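Local coordinates for protein FMN Adenylyltransferase (Candida glabrata, PDB 3FWK) that transfers the adenylyl group of ATP to FMN, making the cofactor FAD, in FAD biosynthesis, at residues Tyr222-Leu227 / Glu231-Asn236; Pro237-Asp242 / Thr246-Asn251. One frame throughout, in Å; residues are numbered along the deposited sequence.

Contacts 1 and 2 follow one another along the connection between helix 202-212 and helix 253-257, the second beginning at the residue after the first ends. Their centres are about 15 Å apart and lie about 15 and 23 Å, respectively, from the centre of the chain; contact 1 is buried, contact 2 only partly. Leu-239 joins them: its CD1 packs 3.6 Å from Thr-225 CG2 and 3.8 Å from Gly-223 O, while its other methyl serves contact 2. Neither contact includes a residue of the glucose pocket (Lys-53, Trp-54, Lys-162 and Tyr-192). A bond from Lys-69 to Thr-225 O ties contact 1 to the start of helix 69-86.

Contact 1: Tyr222-Leu227 / Glu231-Asn236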
loop_
_atom_site.group_PDB
_atom_site.type_symbol
_atom_site.label_atom_id
_atom_site.label_comp_id
_atom_site.label_asym_id
_atom_site.label_seq_id
_atom_site.Cartn_x
_atom_site.Cartn_y
_atom_site.Cartn_z
ATOM N N TYR A 222 5.320 -13.522 6.639
ATOM C CA TYR A 222 6.157 -14.680 6.379
ATOM C C TYR A 222 7.551 -14.323 5.878
ATOM O O TYR A 222 8.331 -15.210 5.527
ATOM C CB TYR A 222 5.448 -15.631 5.403
ATOM C CG TYR A 222 4.270 -16.353 6.070
ATOM C CD1 TYR A 222 4.411 -17.662 6.507
ATOM C CD2 TYR A 222 3.043 -15.737 6.239
ATOM C CE1 TYR A 222 3.367 -18.336 7.150
ATOM C CE2 TYR A 222 1.994 -16.386 6.890
ATOM C CZ TYR A 222 2.163 -17.686 7.336
ATOM O OH TYR A 222 1.138 -18.340 7.979
ATOM N N GLY A 223 7.902 -13.029 5.878
ATOM C CA GLY A 223 9.291 -12.632 5.563
ATOM C C GLY A 223 9.451 -11.940 4.230
ATOM O O GLY A 223 10.564 -11.532 3.889
ATOM N N PHE A 224 8.373 -11.793 3.458
ATOM C CA PHE A 224 8.459 -11.002 2.237
ATOM C C PHE A 224 8.541 -9.534 2.602
ATOM O O PHE A 224 7.842 -9.063 3.519
ATOM C CB PHE A 224 7.221 -11.255 1.362
ATOM C CG PHE A 224 7.204 -12.629 0.785
ATOM C CD1 PHE A 224 7.836 -12.882 -0.421
ATOM C CD2 PHE A 224 6.574 -13.696 1.423
ATOM C CE1 PHE A 224 7.792 -14.154 -0.975
ATOM C CE2 PHE A 224 6.579 -14.967 0.906
ATOM C CZ PHE A 224 7.165 -15.196 -0.313
ATOM N N THR A 225 9.374 -8.791 1.858
ATOM C CA THR A 225 9.426 -7.345 1.992
ATOM C C THR A 225 8.982 -6.613 0.750
ATOM O O THR A 225 8.745 -5.413 0.800
ATOM C CB THR A 225 10.854 -6.890 2.372
ATOM O OG1 THR A 225 11.786 -7.353 1.386
ATOM C CG2 THR A 225 11.245 -7.440 3.729
ATOM N N SER A 226 8.885 -7.320 -0.364
ATOM C CA SER A 226 8.434 -6.719 -1.605
ATOM C C SER A 226 7.812 -7.757 -2.478
ATOM O O SER A 226 8.506 -8.737 -2.838
ATOM C CB SER A 226 9.642 -6.156 -2.411
ATOM O OG SER A 226 9.269 -5.613 -3.659
ATOM N N LEU A 227 6.547 -7.524 -2.856
ATOM C CA LEU A 227 5.747 -8.531 -3.532
ATOM C C LEU A 227 5.892 -8.307 -5.030
ATOM O O LEU A 227 5.192 -7.525 -5.644
ATOM C CB LEU A 227 4.293 -8.448 -3.077
ATOM C CG LEU A 227 4.129 -8.621 -1.555
ATOM C CD1 LEU A 227 2.653 -8.470 -1.168
ATOM C CD2 LEU A 227 4.723 -9.912 -1.007
ATOM N N GLU A 231 7.307 -15.984 -9.714
ATOM C CA GLU A 231 8.466 -16.710 -10.201
ATOM C C GLU A 231 9.768 -16.169 -9.629
ATOM O O GLU A 231 10.719 -16.928 -9.496
ATOM C CB GLU A 231 8.479 -16.813 -11.752
ATOM C CG GLU A 231 8.592 -15.551 -12.651
ATOM C CD GLU A 231 7.261 -14.864 -12.950
ATOM O OE1 GLU A 231 7.229 -14.130 -13.992
ATOM O OE2 GLU A 231 6.278 -15.108 -12.210
ATOM N N GLU A 232 9.829 -14.878 -9.300
ATOM C CA GLU A 232 11.098 -14.233 -8.893
ATOM C C GLU A 232 11.169 -14.001 -7.384
ATOM O O GLU A 232 12.266 -13.857 -6.861
ATOM C CB GLU A 232 11.251 -12.856 -9.564
ATOM C CG GLU A 232 10.238 -11.770 -9.007
ATOM C CD GLU A 232 10.215 -10.413 -9.753
ATOM O OE1 GLU A 232 11.180 -10.121 -10.525
ATOM O OE2 GLU A 232 9.229 -9.645 -9.562
ATOM N N THR A 233 10.036 -13.872 -6.718
ATOM C CA THR A 233 10.051 -13.310 -5.356
ATOM C C THR A 233 10.213 -14.364 -4.303
ATOM O O THR A 233 9.518 -15.364 -4.293
ATOM C CB THR A 233 8.744 -12.531 -5.093
ATOM O OG1 THR A 233 8.582 -11.557 -6.126
ATOM C CG2 THR A 233 8.786 -11.832 -3.772
ATOM N N LEU A 234 11.108 -14.114 -3.364
ATOM C CA LEU A 234 11.346 -14.998 -2.221
ATOM C C LEU A 234 11.236 -14.154 -0.944
ATOM O O LEU A 234 11.409 -12.931 -0.975
ATOM C CB LEU A 234 12.768 -15.604 -2.278
ATOM C CG LEU A 234 12.969 -16.580 -3.429
ATOM C CD1 LEU A 234 14.441 -16.910 -3.575
ATOM C CD2 LEU A 234 12.133 -17.878 -3.227
ATOM N N PRO A 235 11.051 -14.798 0.213
ATOM C CA PRO A 235 11.218 -14.070 1.470
ATOM C C PRO A 235 12.629 -13.475 1.512
ATOM O O PRO A 235 13.560 -13.989 0.911
ATOM C CB PRO A 235 11.018 -15.170 2.538
ATOM C CG PRO A 235 10.170 -16.212 1.855
ATOM C CD PRO A 235 10.692 -16.215 0.429
ATOM N N ASN A 236 12.785 -12.352 2.209
ATOM C CA ASN A 236 14.023 -11.617 2.118
ATOM C C ASN A 236 15.146 -12.342 2.850
ATOM O O ASN A 236 15.015 -12.624 4.029
ATOM C CB ASN A 236 13.793 -10.221 2.697
ATOM C CG ASN A 236 14.914 -9.258 2.364
ATOM O OD1 ASN A 236 16.083 -9.555 2.572
ATOM N ND2 ASN A 236 14.558 -8.090 1.849
HETATM O O HOH W 1 10.914 -10.320 -0.010
#
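Pro-235 lies over one face of the Phe-224 ring, the two side chains running side by side. Its CG sits 4.1 Å from the centroid of that ring, 22° off the normal, a CH-pi contact shifted toward the rim. Thr-233 comes in at the edge instead, with CG2 3.6 Å from Phe-224 CD1. The same methyl, placed anti to the backbone N, meets Ser-226 O at 3.2 Å, while Thr-233 OG1 turns back to bond to Asn-229 O.

Beside this apolar patch, Asn-236 grips the first segment twice. Its N donates almost straight to Gly-223 O (2.9 Å), coming from above the carbonyl plane, and its ND2 reaches Thr-225 OG1 at 2.9 Å, with that oxygen in the amide plane. The Thr-225 hydroxyl is set between its own backbone N and carbonyl carbon (chi1 57°), facing the amide. A water bridges the two backbones, accepting from Thr-225 N at 2.9 Å and donating to Leu-234 O at 2.8 Å.

With Phe-224 opposite Pro-235 and Leu-227 nearest Thr-233, the two segments run antiparallel as an irregular hairpin-like turn, without strand structure, in a protein of Rossmann-like fold. Gly-223, with a positive phi of 109°, brings its bare backbone against Pro-235.

Second-shell bonds fix the polar pair: Thr-225 OG1 also bonds to Glu-300 O and Asn-236 ND2 to Leu-299 O, whereas Asn-236 OD1 accepts from His-238 N in an Asx turn. Phe-118 meets the Phe-224 ring edge-to-face, and Ile-281 of helix 275-282 packs on it too. Thr-225 O takes a bond from Lys-69, at the start of helix 69-86 in a glycine-rich sequence consistent with the phosphate-binding loop of phosphoadenosine phosphosulfate reductase relatives.

Contact 2: Pro237-Asp242 / Thr246-Asn251; sequences PHLRKD and TPLKLN
Leu-239 and Leu-248 meet through one methyl each, CD2 of Leu-239 standing 3.5 Å from CD1 of Leu-248, with the side chains crossing at about a right angle. Both have nearly the same conformation, yet they use different branches. In Leu-248, chi2 of -175° extends CD1 away from its own backbone, and this leading methyl makes the contact, also lying 3.7 Å from His-238 O. In Leu-239 the extended branch is CD1, and it is the other methyl, CD2, that turns to Leu-248.

No hydrogen bond joins the segments; they are two arms of an extended loop before helix 253-257. The first arm opens with a short 3-10 segment, 237-239, closed by the bond from Arg-240 N to Pro-237 O. Tyr-289 ties both arms together: its backbone pairs with Leu-239, and its hydroxyl accepts from Leu-248 N.

Beyond the leucines, Arg-240 stretches out through its first two torsions and then bends at chi3 (65°), bringing NH2 3.0 Å from Asp-242 OD2. This salt bridge is bent, 137° at the hydrogen, and meets the carboxylate on its anti side. Glu-286 holds Arg-240 NH1, and Lys-241 pairs with Asp-287.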
loop_
_atom_site.group_PDB
_atom_site.type_symbol
_atom_site.label_atom_id
_atom_site.label_comp_id
_atom_site.label_asym_id
_atom_site.label_seq_id
_atom_site.Cartn_x
_atom_site.Cartn_y
_atom_site.Cartn_z
ATOM N N PRO A 237 16.285 -12.610 2.171
ATOM C CA PRO A 237 17.326 -13.414 2.834
ATOM C C PRO A 237 17.943 -12.689 4.004
ATOM O O PRO A 237 18.479 -13.335 4.910
ATOM C CB PRO A 237 18.357 -13.654 1.701
ATOM C CG PRO A 237 18.155 -12.459 0.749
ATOM C CD PRO A 237 16.623 -12.273 0.781
ATOM N N HIS A 238 17.859 -11.356 4.048
ATOM C CA HIS A 238 18.345 -10.594 5.214
ATOM C C HIS A 238 17.495 -10.835 6.453
ATOM O O HIS A 238 17.921 -10.471 7.554
ATOM C CB HIS A 238 18.415 -9.107 4.881
ATOM C CG HIS A 238 19.372 -8.808 3.783
ATOM N ND1 HIS A 238 20.730 -8.666 3.994
ATOM C CD2 HIS A 238 19.184 -8.709 2.444
ATOM C CE1 HIS A 238 21.329 -8.462 2.830
ATOM N NE2 HIS A 238 20.419 -8.496 1.874
ATOM N N LEU A 239 16.306 -11.423 6.280
ATOM C CA LEU A 239 15.401 -11.756 7.380
ATOM C C LEU A 239 15.409 -13.222 7.754
ATOM O O LEU A 239 14.621 -13.643 8.601
ATOM C CB LEU A 239 13.969 -11.302 7.046
ATOM C CG LEU A 239 13.859 -9.795 6.739
ATOM C CD1 LEU A 239 12.427 -9.440 6.509
ATOM C CD2 LEU A 239 14.462 -8.927 7.869
ATOM N N ARG A 240 16.312 -14.016 7.156
ATOM C CA ARG A 240 16.319 -15.425 7.483
ATOM C C ARG A 240 16.810 -15.630 8.892
ATOM O O ARG A 240 17.823 -15.044 9.295
ATOM C CB ARG A 240 17.199 -16.182 6.467
ATOM C CG ARG A 240 17.053 -17.704 6.572
ATOM C CD ARG A 240 17.926 -18.433 5.560
ATOM N NE ARG A 240 19.339 -18.200 5.855
ATOM C CZ ARG A 240 20.050 -18.912 6.736
ATOM N NH1 ARG A 240 19.501 -19.936 7.393
ATOM N NH2 ARG A 240 21.321 -18.598 6.955
ATOM N N LYS A 241 16.132 -16.479 9.646
ATOM C CA LYS A 241 16.558 -16.794 11.000
ATOM C C LYS A 241 17.671 -17.779 10.942
ATOM O O LYS A 241 17.623 -18.787 10.268
ATOM C CB LYS A 241 15.406 -17.382 11.796
ATOM C CG LYS A 241 14.300 -16.378 11.997
ATOM C CD LYS A 241 13.210 -16.930 12.913
ATOM C CE LYS A 241 12.019 -16.003 13.045
ATOM N NZ LYS A 241 10.895 -16.786 13.725
ATOM N N ASP A 242 18.669 -17.516 11.778
ATOM C CA ASP A 242 19.871 -18.345 11.823
ATOM C C ASP A 242 20.520 -18.153 13.197
ATOM O O ASP A 242 20.787 -17.035 13.589
ATOM C CB ASP A 242 20.835 -17.909 10.723
ATOM C CG ASP A 242 22.114 -18.748 10.679
ATOM O OD1 ASP A 242 22.543 -19.290 11.727
ATOM O OD2 ASP A 242 22.700 -18.839 9.579
ATOM N N THR A 246 23.485 -12.297 14.161
ATOM C CA THR A 246 23.009 -11.429 15.246
ATOM C C THR A 246 21.468 -11.341 15.105
ATOM O O THR A 246 20.963 -11.012 14.018
ATOM C CB THR A 246 23.640 -10.016 15.176
ATOM O OG1 THR A 246 25.077 -10.121 15.196
ATOM C CG2 THR A 246 23.196 -9.156 16.363
ATOM N N PRO A 247 20.722 -11.663 16.178
ATOM C CA PRO A 247 19.256 -11.521 16.121
ATOM C C PRO A 247 18.856 -10.109 15.716
ATOM O O PRO A 247 19.542 -9.125 16.047
ATOM C CB PRO A 247 18.820 -11.810 17.555
ATOM C CG PRO A 247 19.929 -12.669 18.133
ATOM C CD PRO A 247 21.185 -12.136 17.499
ATOM N N LEU A 248 17.781 -10.008 14.937
ATOM C CA LEU A 248 17.331 -8.701 14.506
ATOM C C LEU A 248 16.457 -8.113 15.590
ATOM O O LEU A 248 15.729 -8.836 16.303
ATOM C CB LEU A 248 16.543 -8.778 13.210
ATOM C CG LEU A 248 17.305 -9.331 12.023
ATOM C CD1 LEU A 248 16.463 -9.258 10.760
ATOM C CD2 LEU A 248 18.598 -8.565 11.810
ATOM N N LYS A 249 16.503 -6.791 15.670
ATOM C CA LYS A 249 15.707 -6.086 16.652
ATOM C C LYS A 249 14.535 -5.413 15.973
ATOM O O LYS A 249 14.586 -5.041 14.796
ATOM C CB LYS A 249 16.542 -5.079 17.445
ATOM C CG LYS A 249 17.672 -5.731 18.267
ATOM C CD LYS A 249 18.458 -4.701 19.071
ATOM C CE LYS A 249 19.942 -5.034 19.079
ATOM N NZ LYS A 249 20.553 -4.751 17.757
ATOM N N LEU A 250 13.470 -5.280 16.705
ATOM C CA LEU A 250 12.232 -4.742 16.181
ATOM C C LEU A 250 12.158 -3.251 16.459
ATOM O O LEU A 250 12.255 -2.830 17.610
ATOM C CB LEU A 250 11.070 -5.460 16.849
ATOM C CG LEU A 250 9.651 -4.980 16.486
ATOM C CD1 LEU A 250 9.348 -5.031 14.983
ATOM C CD2 LEU A 250 8.608 -5.817 17.218
ATOM N N ASN A 251 11.937 -2.450 15.415
ATOM C CA ASN A 251 11.793 -1.005 15.541
ATOM C C ASN A 251 10.374 -0.526 15.802
ATOM O O ASN A 251 10.180 0.674 16.034
ATOM C CB ASN A 251 12.345 -0.276 14.316
ATOM C CG ASN A 251 13.842 -0.261 14.303
ATOM O OD1 ASN A 251 14.451 0.460 15.109
ATOM N ND2 ASN A 251 14.471 -1.034 13.411
#